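Local coordinates for protein putative mannose-1-phosphate guanylyl transferase (Thermus thermophilus, PDB 2CU2) that probably transfers a guanylyl group from GTP to mannose 1-phosphate, making GDP-mannose, at residues L16-R21 against E314-P319; L284-C289 against L301-L306. All blocks are in the same frame, centred on the assembly; numbering follows the deposited sequence.

Contact 1 (L16-R21 against E314-P319); sequences LWPLSR and EVLVVP
Trp17 and Pro18 press against the start of strand 314-319, where Glu314 and Leu316 face them. The tight part is mostly apolar. Trp17 brings up its six-membered ring, with CZ3 3.7 Å from CB of Leu316. That ring also has Val315 O at its edge. With CG anti to the backbone N (chi1 179°), the indole extends to the strand. Pro18 follows a cis peptide bond and lies against one indole face, its CB 3.6 Å above the plane. The same CB is 3.6 Å from CB of Glu314. The other side is looser and bridged by water. The Glu314 carboxylate is turned 67° from the indole plane. Trp17 NE1 donates to a water 2.7 Å away, lying in the ring plane, which can in turn donate to Glu314 OE2. A second water can link Glu314 OE1 to Ser20 O. With an alanine in place of Trp17, Leu316 and Pro18 would probably lose the indole they pack on, and the first water its N-H donor. Helix 327-334 also packs on Trp17, through Val329, Val330 and Leu333. The contact joins the nucleotidyltransferase part to the beta-helix part. Its loop fits the arginine-leucine-x-proline-leucine stretch of the sugar nucleotidyltransferase signature.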
ATOM      1  N   LEU A  16      14.473  -5.584   1.070  1.00 29.97           N
ATOM      2  CA  LEU A  16      13.263  -5.901   1.829  1.00 30.04           C
ATOM      3  C   LEU A  16      12.568  -4.666   2.405  1.00 29.85           C
ATOM      4  O   LEU A  16      11.821  -4.754   3.372  1.00 29.78           O
ATOM      5  CB  LEU A  16      13.553  -6.926   2.938  1.00 27.92           C
ATOM      6  CG  LEU A  16      13.847  -8.341   2.419  1.00 29.27           C
ATOM      7  CD1 LEU A  16      14.102  -9.284   3.579  1.00 28.76           C
ATOM      8  CD2 LEU A  16      12.667  -8.837   1.578  1.00 27.67           C
ATOM      9  N   TRP A  17      12.817  -3.510   1.798  1.00 31.50           N
ATOM     10  CA  TRP A  17      12.162  -2.270   2.213  1.00 30.61           C
ATOM     11  C   TRP A  17      10.692  -2.501   1.831  1.00 30.02           C
ATOM     12  O   TRP A  17      10.412  -3.160   0.825  1.00 28.57           O
ATOM     13  CB  TRP A  17      12.738  -1.093   1.414  1.00 31.06           C
ATOM     14  CG  TRP A  17      12.118   0.239   1.744  1.00 32.85           C
ATOM     15  CD1 TRP A  17      12.566   1.151   2.663  1.00 31.51           C
ATOM     16  CD2 TRP A  17      10.908   0.780   1.198  1.00 31.46           C
ATOM     17  NE1 TRP A  17      11.705   2.228   2.721  1.00 31.02           N
ATOM     18  CE2 TRP A  17      10.681   2.026   1.835  1.00 32.13           C
ATOM     19  CE3 TRP A  17       9.992   0.333   0.238  1.00 30.22           C
ATOM     20  CZ2 TRP A  17       9.570   2.830   1.538  1.00 31.55           C
ATOM     21  CZ3 TRP A  17       8.890   1.129  -0.055  1.00 31.00           C
ATOM     22  CH2 TRP A  17       8.689   2.365   0.593  1.00 31.36           C
ATOM     23  N   PRO A  18       9.733  -1.946   2.596  1.00 31.01           N
ATOM     24  CA  PRO A  18       9.811  -1.107   3.794  1.00 32.12           C
ATOM     25  C   PRO A  18       9.956  -1.848   5.120  1.00 33.19           C
ATOM     26  O   PRO A  18      10.003  -1.211   6.176  1.00 35.02           O
ATOM     27  CB  PRO A  18       8.499  -0.349   3.744  1.00 30.47           C
ATOM     28  CG  PRO A  18       7.562  -1.438   3.334  1.00 31.02           C
ATOM     29  CD  PRO A  18       8.324  -2.122   2.198  1.00 28.01           C
ATOM     30  N   LEU A  19      10.004  -3.176   5.080  1.00 32.76           N
ATOM     31  CA  LEU A  19      10.119  -3.941   6.315  1.00 34.25           C
ATOM     32  C   LEU A  19      11.445  -3.692   7.016  1.00 36.51           C
ATOM     33  O   LEU A  19      11.487  -3.552   8.238  1.00 35.97           O
ATOM     34  CB  LEU A  19       9.942  -5.437   6.053  1.00 33.39           C
ATOM     35  CG  LEU A  19       9.961  -6.318   7.306  1.00 33.53           C
ATOM     36  CD1 LEU A  19       8.790  -5.959   8.204  1.00 32.03           C
ATOM     37  CD2 LEU A  19       9.896  -7.782   6.903  1.00 32.24           C
ATOM     38  N   SER A  20      12.530  -3.634   6.251  1.00 38.19           N
ATOM     39  CA  SER A  20      13.828  -3.357   6.847  1.00 41.47           C
ATOM     40  C   SER A  20      13.988  -1.884   7.224  1.00 44.53           C
ATOM     41  O   SER A  20      13.381  -0.980   6.660  1.00 44.54           O
ATOM     42  CB  SER A  20      14.921  -3.793   5.872  1.00 40.20           C
ATOM     43  OG  SER A  20      14.715  -3.159   4.606  1.00 40.72           O
ATOM     44  N   ARG A  21      14.828  -1.679   8.259  1.00 48.06           N
ATOM     45  CA  ARG A  21      15.015  -0.349   8.838  1.00 50.53           C
ATOM     46  C   ARG A  21      16.510  -0.047   9.018  1.00 51.99           C
ATOM     47  O   ARG A  21      17.354  -0.929   8.956  1.00 50.62           O
ATOM     48  CB  ARG A  21      14.363  -0.364  10.221  1.00 52.41           C
ATOM     49  CG  ARG A  21      12.852  -0.144  10.189  1.00 55.26           C
ATOM     50  CD  ARG A  21      12.404   0.750  11.346  1.00 57.94           C
ATOM     51  NE  ARG A  21      11.624  -0.009  12.326  1.00 60.29           N
ATOM     52  CZ  ARG A  21      12.002   0.071  13.614  1.00 61.63           C
ATOM     53  NH1 ARG A  21      13.056   0.794  13.952  1.00 62.55           N
ATOM     54  NH2 ARG A  21      11.256  -0.510  14.557  1.00 63.10           N
ATOM     55  N   GLU A 314       4.578   3.132   5.237  1.00 34.74           N
ATOM     56  CA  GLU A 314       5.315   2.958   3.996  1.00 35.35           C
ATOM     57  C   GLU A 314       4.753   1.768   3.237  1.00 34.40           C
ATOM     58  O   GLU A 314       4.508   0.708   3.816  1.00 34.92           O
ATOM     59  CB  GLU A 314       6.803   2.759   4.277  1.00 34.36           C
ATOM     60  CG  GLU A 314       7.435   3.941   4.991  1.00 37.41           C
ATOM     61  CD  GLU A 314       8.951   3.940   4.923  1.00 39.80           C
ATOM     62  OE1 GLU A 314       9.572   2.974   5.404  1.00 39.94           O
ATOM     63  OE2 GLU A 314       9.525   4.909   4.388  1.00 41.09           O
ATOM     64  N   VAL A 315       4.533   1.959   1.942  1.00 32.95           N
ATOM     65  CA  VAL A 315       3.991   0.908   1.098  1.00 32.70           C
ATOM     66  C   VAL A 315       4.802   0.730  -0.174  1.00 31.94           C
ATOM     67  O   VAL A 315       5.222   1.695  -0.808  1.00 33.83           O
ATOM     68  CB  VAL A 315       2.525   1.194   0.704  1.00 34.24           C
ATOM     69  CG1 VAL A 315       2.025   0.121  -0.246  1.00 35.91           C
ATOM     70  CG2 VAL A 315       1.651   1.230   1.952  1.00 35.99           C
ATOM     71  N   LEU A 316       5.010  -0.525  -0.536  1.00 30.89           N
ATOM     72  CA  LEU A 316       5.750  -0.882  -1.734  1.00 29.68           C
ATOM     73  C   LEU A 316       4.845  -1.660  -2.680  1.00 30.51           C
ATOM     74  O   LEU A 316       4.070  -2.510  -2.246  1.00 30.64           O
ATOM     75  CB  LEU A 316       6.950  -1.765  -1.364  1.00 27.34           C
ATOM     76  CG  LEU A 316       7.587  -2.541  -2.515  1.00 27.17           C
ATOM     77  CD1 LEU A 316       8.209  -1.570  -3.493  1.00 29.73           C
ATOM     78  CD2 LEU A 316       8.639  -3.510  -1.981  1.00 27.91           C
ATOM     79  N   VAL A 317       4.943  -1.363  -3.968  1.00 29.58           N
ATOM     80  CA  VAL A 317       4.183  -2.088  -4.976  1.00 29.17           C
ATOM     81  C   VAL A 317       5.133  -2.299  -6.150  1.00 29.02           C
ATOM     82  O   VAL A 317       5.561  -1.336  -6.782  1.00 29.13           O
ATOM     83  CB  VAL A 317       2.943  -1.304  -5.453  1.00 29.37           C
ATOM     84  CG1 VAL A 317       2.240  -2.079  -6.571  1.00 29.67           C
ATOM     85  CG2 VAL A 317       1.989  -1.085  -4.296  1.00 26.90           C
ATOM     86  N   VAL A 318       5.471  -3.556  -6.424  1.00 29.14           N
ATOM     87  CA  VAL A 318       6.394  -3.898  -7.510  1.00 28.60           C
ATOM     88  C   VAL A 318       6.125  -5.314  -8.025  1.00 29.32           C
ATOM     89  O   VAL A 318       5.804  -6.199  -7.242  1.00 29.60           O
ATOM     90  CB  VAL A 318       7.873  -3.826  -7.012  1.00 28.69           C
ATOM     91  CG1 VAL A 318       8.065  -4.768  -5.827  1.00 26.06           C
ATOM     92  CG2 VAL A 318       8.841  -4.208  -8.139  1.00 27.41           C
ATOM     93  N   PRO A 319       6.224  -5.540  -9.352  1.00 29.18           N
ATOM     94  CA  PRO A 319       6.064  -6.908  -9.830  1.00 29.32           C
ATOM     95  C   PRO A 319       7.133  -7.812  -9.244  1.00 30.75           C
ATOM     96  O   PRO A 319       8.302  -7.460  -9.139  1.00 30.66           O
ATOM     97  CB  PRO A 319       6.185  -6.909 -11.348  1.00 29.57           C
ATOM     98  CG  PRO A 319       6.072  -5.473 -11.830  1.00 28.79           C
ATOM     99  CD  PRO A 319       6.405  -4.657 -10.493  1.00 29.16           C
TER
HETATM  100  O   HOH W   1      12.488   4.069   4.582  1.00 50.36           O
HETATM  101  O   HOH W   2      11.634   1.465   6.111  1.00 39.56           O

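Contact 2 (L284-C289 against L301-L306); sequences LDTFGC and LGVSGL
Leu284 and Leu301 sit side by side in a parallel bridge and point their side chains the same way. From there the two segments run together as stacked turns. Leu284 O takes the N-H of Gly302 at 2.8 Å. This bond is nearly straight, 171° at the hydrogen. Further on, Phe287 N donates to Val303 O at 3.2 Å. Phe287 O then accepts from Gly305 N at 3.1 Å, with the donor tilted 21° from the carbonyl plane. CA-H...O contacts fill in between. The shortest of them runs from Ser304 CA to Phe287 O, 3.1 Å.

Two side chains add to these backbone bonds. Cys289 has SG beside its own backbone N (chi1 -73°). There the sulfur accepts from Leu306 N at 3.4 Å, and it also lies 4.0 Å from CB of Leu306. Ser304 brings OG to the edge of the Phe287 ring, 3.7 Å from CB of Phe287.

The segments bend at residues with positive phi: Asp285 and Gly288 in one, Gly302 and Gly305 in the other. Asp285 matches Gly302 and Gly288 matches Gly305 in sequence step, so both turns bend at corresponding places. The next shell holds these turns from outside. Thr286 OG1 bonds to Thr300 OG1. Asn273 holds the turn at Thr286 O and Cys289 N, while Lys320 NZ bonds to Gly288 O.

On the second subunit, Trp322 packs on Asp285 and Pro319 on Val303. Segment 284-289 leads from strand 280-284 to strand 290-293, and segment 301-306 from strand 297-301 to strand 306-311. The contact therefore stacks corresponding corners of successive beta-helix coils, with strands 290-293 and 306-311 continuing side by side as a parallel pair.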
ATOM      1  N   LEU A 284      -9.359  -9.940  -4.159  1.00 36.35           N
ATOM      2  CA  LEU A 284     -10.470 -10.046  -5.105  1.00 36.43           C
ATOM      3  C   LEU A 284      -9.968 -10.212  -6.546  1.00 35.55           C
ATOM      4  O   LEU A 284      -9.438  -9.300  -7.158  1.00 35.10           O
ATOM      5  CB  LEU A 284     -11.313  -8.773  -4.999  1.00 37.75           C
ATOM      6  CG  LEU A 284     -12.191  -8.733  -3.746  1.00 40.15           C
ATOM      7  CD1 LEU A 284     -12.446  -7.308  -3.259  1.00 41.69           C
ATOM      8  CD2 LEU A 284     -13.569  -9.358  -3.961  1.00 43.02           C
ATOM      9  N   ASP A 285     -10.114 -11.439  -7.081  1.00 35.97           N
ATOM     10  CA  ASP A 285      -9.594 -11.688  -8.421  1.00 36.37           C
ATOM     11  C   ASP A 285      -8.091 -11.406  -8.470  1.00 37.11           C
ATOM     12  O   ASP A 285      -7.581 -10.756  -9.366  1.00 37.57           O
ATOM     13  CB  ASP A 285     -10.320 -10.753  -9.393  1.00 39.12           C
ATOM     14  CG  ASP A 285      -9.953 -11.135 -10.824  1.00 43.71           C
ATOM     15  OD1 ASP A 285      -9.922 -12.337 -11.104  1.00 45.75           O
ATOM     16  OD2 ASP A 285      -9.665 -10.242 -11.624  1.00 43.25           O
ATOM     17  N   THR A 286      -7.394 -11.883  -7.419  1.00 35.21           N
ATOM     18  CA  THR A 286      -5.958 -11.659  -7.336  1.00 33.67           C
ATOM     19  C   THR A 286      -5.192 -12.980  -7.367  1.00 33.93           C
ATOM     20  O   THR A 286      -5.549 -13.945  -6.702  1.00 33.78           O
ATOM     21  CB  THR A 286      -5.672 -10.925  -6.025  1.00 31.62           C
ATOM     22  OG1 THR A 286      -6.232  -9.612  -6.086  1.00 30.60           O
ATOM     23  CG2 THR A 286      -4.164 -10.807  -5.806  1.00 28.87           C
ATOM     24  N   PHE A 287      -4.120 -13.035  -8.152  1.00 34.73           N
ATOM     25  CA  PHE A 287      -3.339 -14.266  -8.277  1.00 35.29           C
ATOM     26  C   PHE A 287      -1.836 -14.037  -8.235  1.00 33.23           C
ATOM     27  O   PHE A 287      -1.355 -12.933  -8.493  1.00 33.89           O
ATOM     28  CB  PHE A 287      -3.697 -14.971  -9.589  1.00 38.93           C
ATOM     29  CG  PHE A 287      -5.147 -15.323  -9.704  1.00 44.14           C
ATOM     30  CD1 PHE A 287      -5.627 -16.537  -9.209  1.00 45.28           C
ATOM     31  CD2 PHE A 287      -6.050 -14.422 -10.270  1.00 45.86           C
ATOM     32  CE1 PHE A 287      -6.985 -16.850  -9.272  1.00 46.69           C
ATOM     33  CE2 PHE A 287      -7.414 -14.720 -10.338  1.00 46.49           C
ATOM     34  CZ  PHE A 287      -7.883 -15.937  -9.837  1.00 46.61           C
ATOM     35  N   GLY A 288      -1.107 -15.102  -7.908  1.00 32.32           N
ATOM     36  CA  GLY A 288       0.346 -15.060  -7.853  1.00 32.30           C
ATOM     37  C   GLY A 288       1.008 -13.874  -7.171  1.00 32.55           C
ATOM     38  O   GLY A 288       2.110 -13.472  -7.550  1.00 31.53           O
ATOM     39  N   CYS A 289       0.365 -13.322  -6.150  1.00 31.74           N
ATOM     40  CA  CYS A 289       0.939 -12.175  -5.453  1.00 30.61           C
ATOM     41  C   CYS A 289       1.643 -12.497  -4.138  1.00 30.09           C
ATOM     42  O   CYS A 289       1.480 -13.575  -3.570  1.00 28.98           O
ATOM     43  CB  CYS A 289      -0.146 -11.129  -5.181  1.00 30.31           C
ATOM     44  SG  CYS A 289      -0.690 -10.234  -6.641  1.00 30.16           S
ATOM     45  N   LEU A 301      -7.260  -5.872  -5.904  1.00 31.21           N
ATOM     46  CA  LEU A 301      -8.391  -6.121  -6.769  1.00 33.18           C
ATOM     47  C   LEU A 301      -7.934  -6.249  -8.218  1.00 33.30           C
ATOM     48  O   LEU A 301      -7.387  -5.303  -8.797  1.00 32.46           O
ATOM     49  CB  LEU A 301      -9.375  -4.949  -6.610  1.00 38.06           C
ATOM     50  CG  LEU A 301      -9.809  -4.382  -5.258  1.00 41.41           C
ATOM     51  CD1 LEU A 301     -10.346  -2.991  -5.449  1.00 47.29           C
ATOM     52  CD2 LEU A 301     -10.888  -5.269  -4.634  1.00 45.29           C
ATOM     53  N   GLY A 302      -8.142  -7.434  -8.786  1.00 32.99           N
ATOM     54  CA  GLY A 302      -7.790  -7.683 -10.176  1.00 33.25           C
ATOM     55  C   GLY A 302      -6.338  -7.511 -10.592  1.00 32.70           C
ATOM     56  O   GLY A 302      -6.059  -6.981 -11.669  1.00 33.22           O
ATOM     57  N   VAL A 303      -5.406  -7.955  -9.754  1.00 31.06           N
ATOM     58  CA  VAL A 303      -3.988  -7.848 -10.084  1.00 30.95           C
ATOM     59  C   VAL A 303      -3.295  -9.204  -9.925  1.00 31.20           C
ATOM     60  O   VAL A 303      -3.783 -10.082  -9.214  1.00 32.25           O
ATOM     61  CB  VAL A 303      -3.273  -6.801  -9.187  1.00 30.08           C
ATOM     62  CG1 VAL A 303      -3.720  -5.393  -9.557  1.00 29.97           C
ATOM     63  CG2 VAL A 303      -3.566  -7.074  -7.729  1.00 28.34           C
ATOM     64  N   SER A 304      -2.154  -9.364 -10.584  1.00 30.12           N
ATOM     65  CA  SER A 304      -1.400 -10.606 -10.520  1.00 31.75           C
ATOM     66  C   SER A 304       0.104 -10.387 -10.530  1.00 30.90           C
ATOM     67  O   SER A 304       0.596  -9.422 -11.105  1.00 31.58           O
ATOM     68  CB  SER A 304      -1.762 -11.503 -11.702  1.00 32.07           C
ATOM     69  OG  SER A 304      -3.088 -11.973 -11.593  1.00 38.84           O
ATOM     70  N   GLY A 305       0.823 -11.310  -9.894  1.00 30.79           N
ATOM     71  CA  GLY A 305       2.269 -11.255  -9.849  1.00 29.86           C
ATOM     72  C   GLY A 305       2.886 -10.043  -9.184  1.00 28.61           C
ATOM     73  O   GLY A 305       4.031  -9.687  -9.483  1.00 27.78           O
ATOM     74  N   LEU A 306       2.157  -9.415  -8.273  1.00 28.47           N
ATOM     75  CA  LEU A 306       2.688  -8.236  -7.604  1.00 27.70           C
ATOM     76  C   LEU A 306       3.125  -8.472  -6.164  1.00 29.01           C
ATOM     77  O   LEU A 306       2.669  -9.400  -5.489  1.00 28.26           O
ATOM     78  CB  LEU A 306       1.656  -7.105  -7.591  1.00 27.06           C
ATOM     79  CG  LEU A 306       1.201  -6.401  -8.874  1.00 29.28           C
ATOM     80  CD1 LEU A 306       0.237  -5.270  -8.498  1.00 25.52           C
ATOM     81  CD2 LEU A 306       2.403  -5.823  -9.615  1.00 26.90           C
TER

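Overall arrangement
Contact 2 is nested in the chain loop that contact 1 closes. Their centres are about 18 Å apart. Contact 2 lies wholly in the C-terminal beta-helix part, while contact 1 joins that part to the nucleotidyltransferase part. Strand 306-311, which begins at the end of contact 2, pairs antiparallel with strand 314-319 of contact 1. The two touch where CD2 of Leu306 packs 3.8 Å from CA of Pro319. Contact 1 includes the signature loop, which probably belongs to the nucleotide site. Contact 2 lies further out, about 31 Å from the centre of the chain against about 20 Å. The dimer also relates them: Leu316 of one subunit packs on Leu301 of the other.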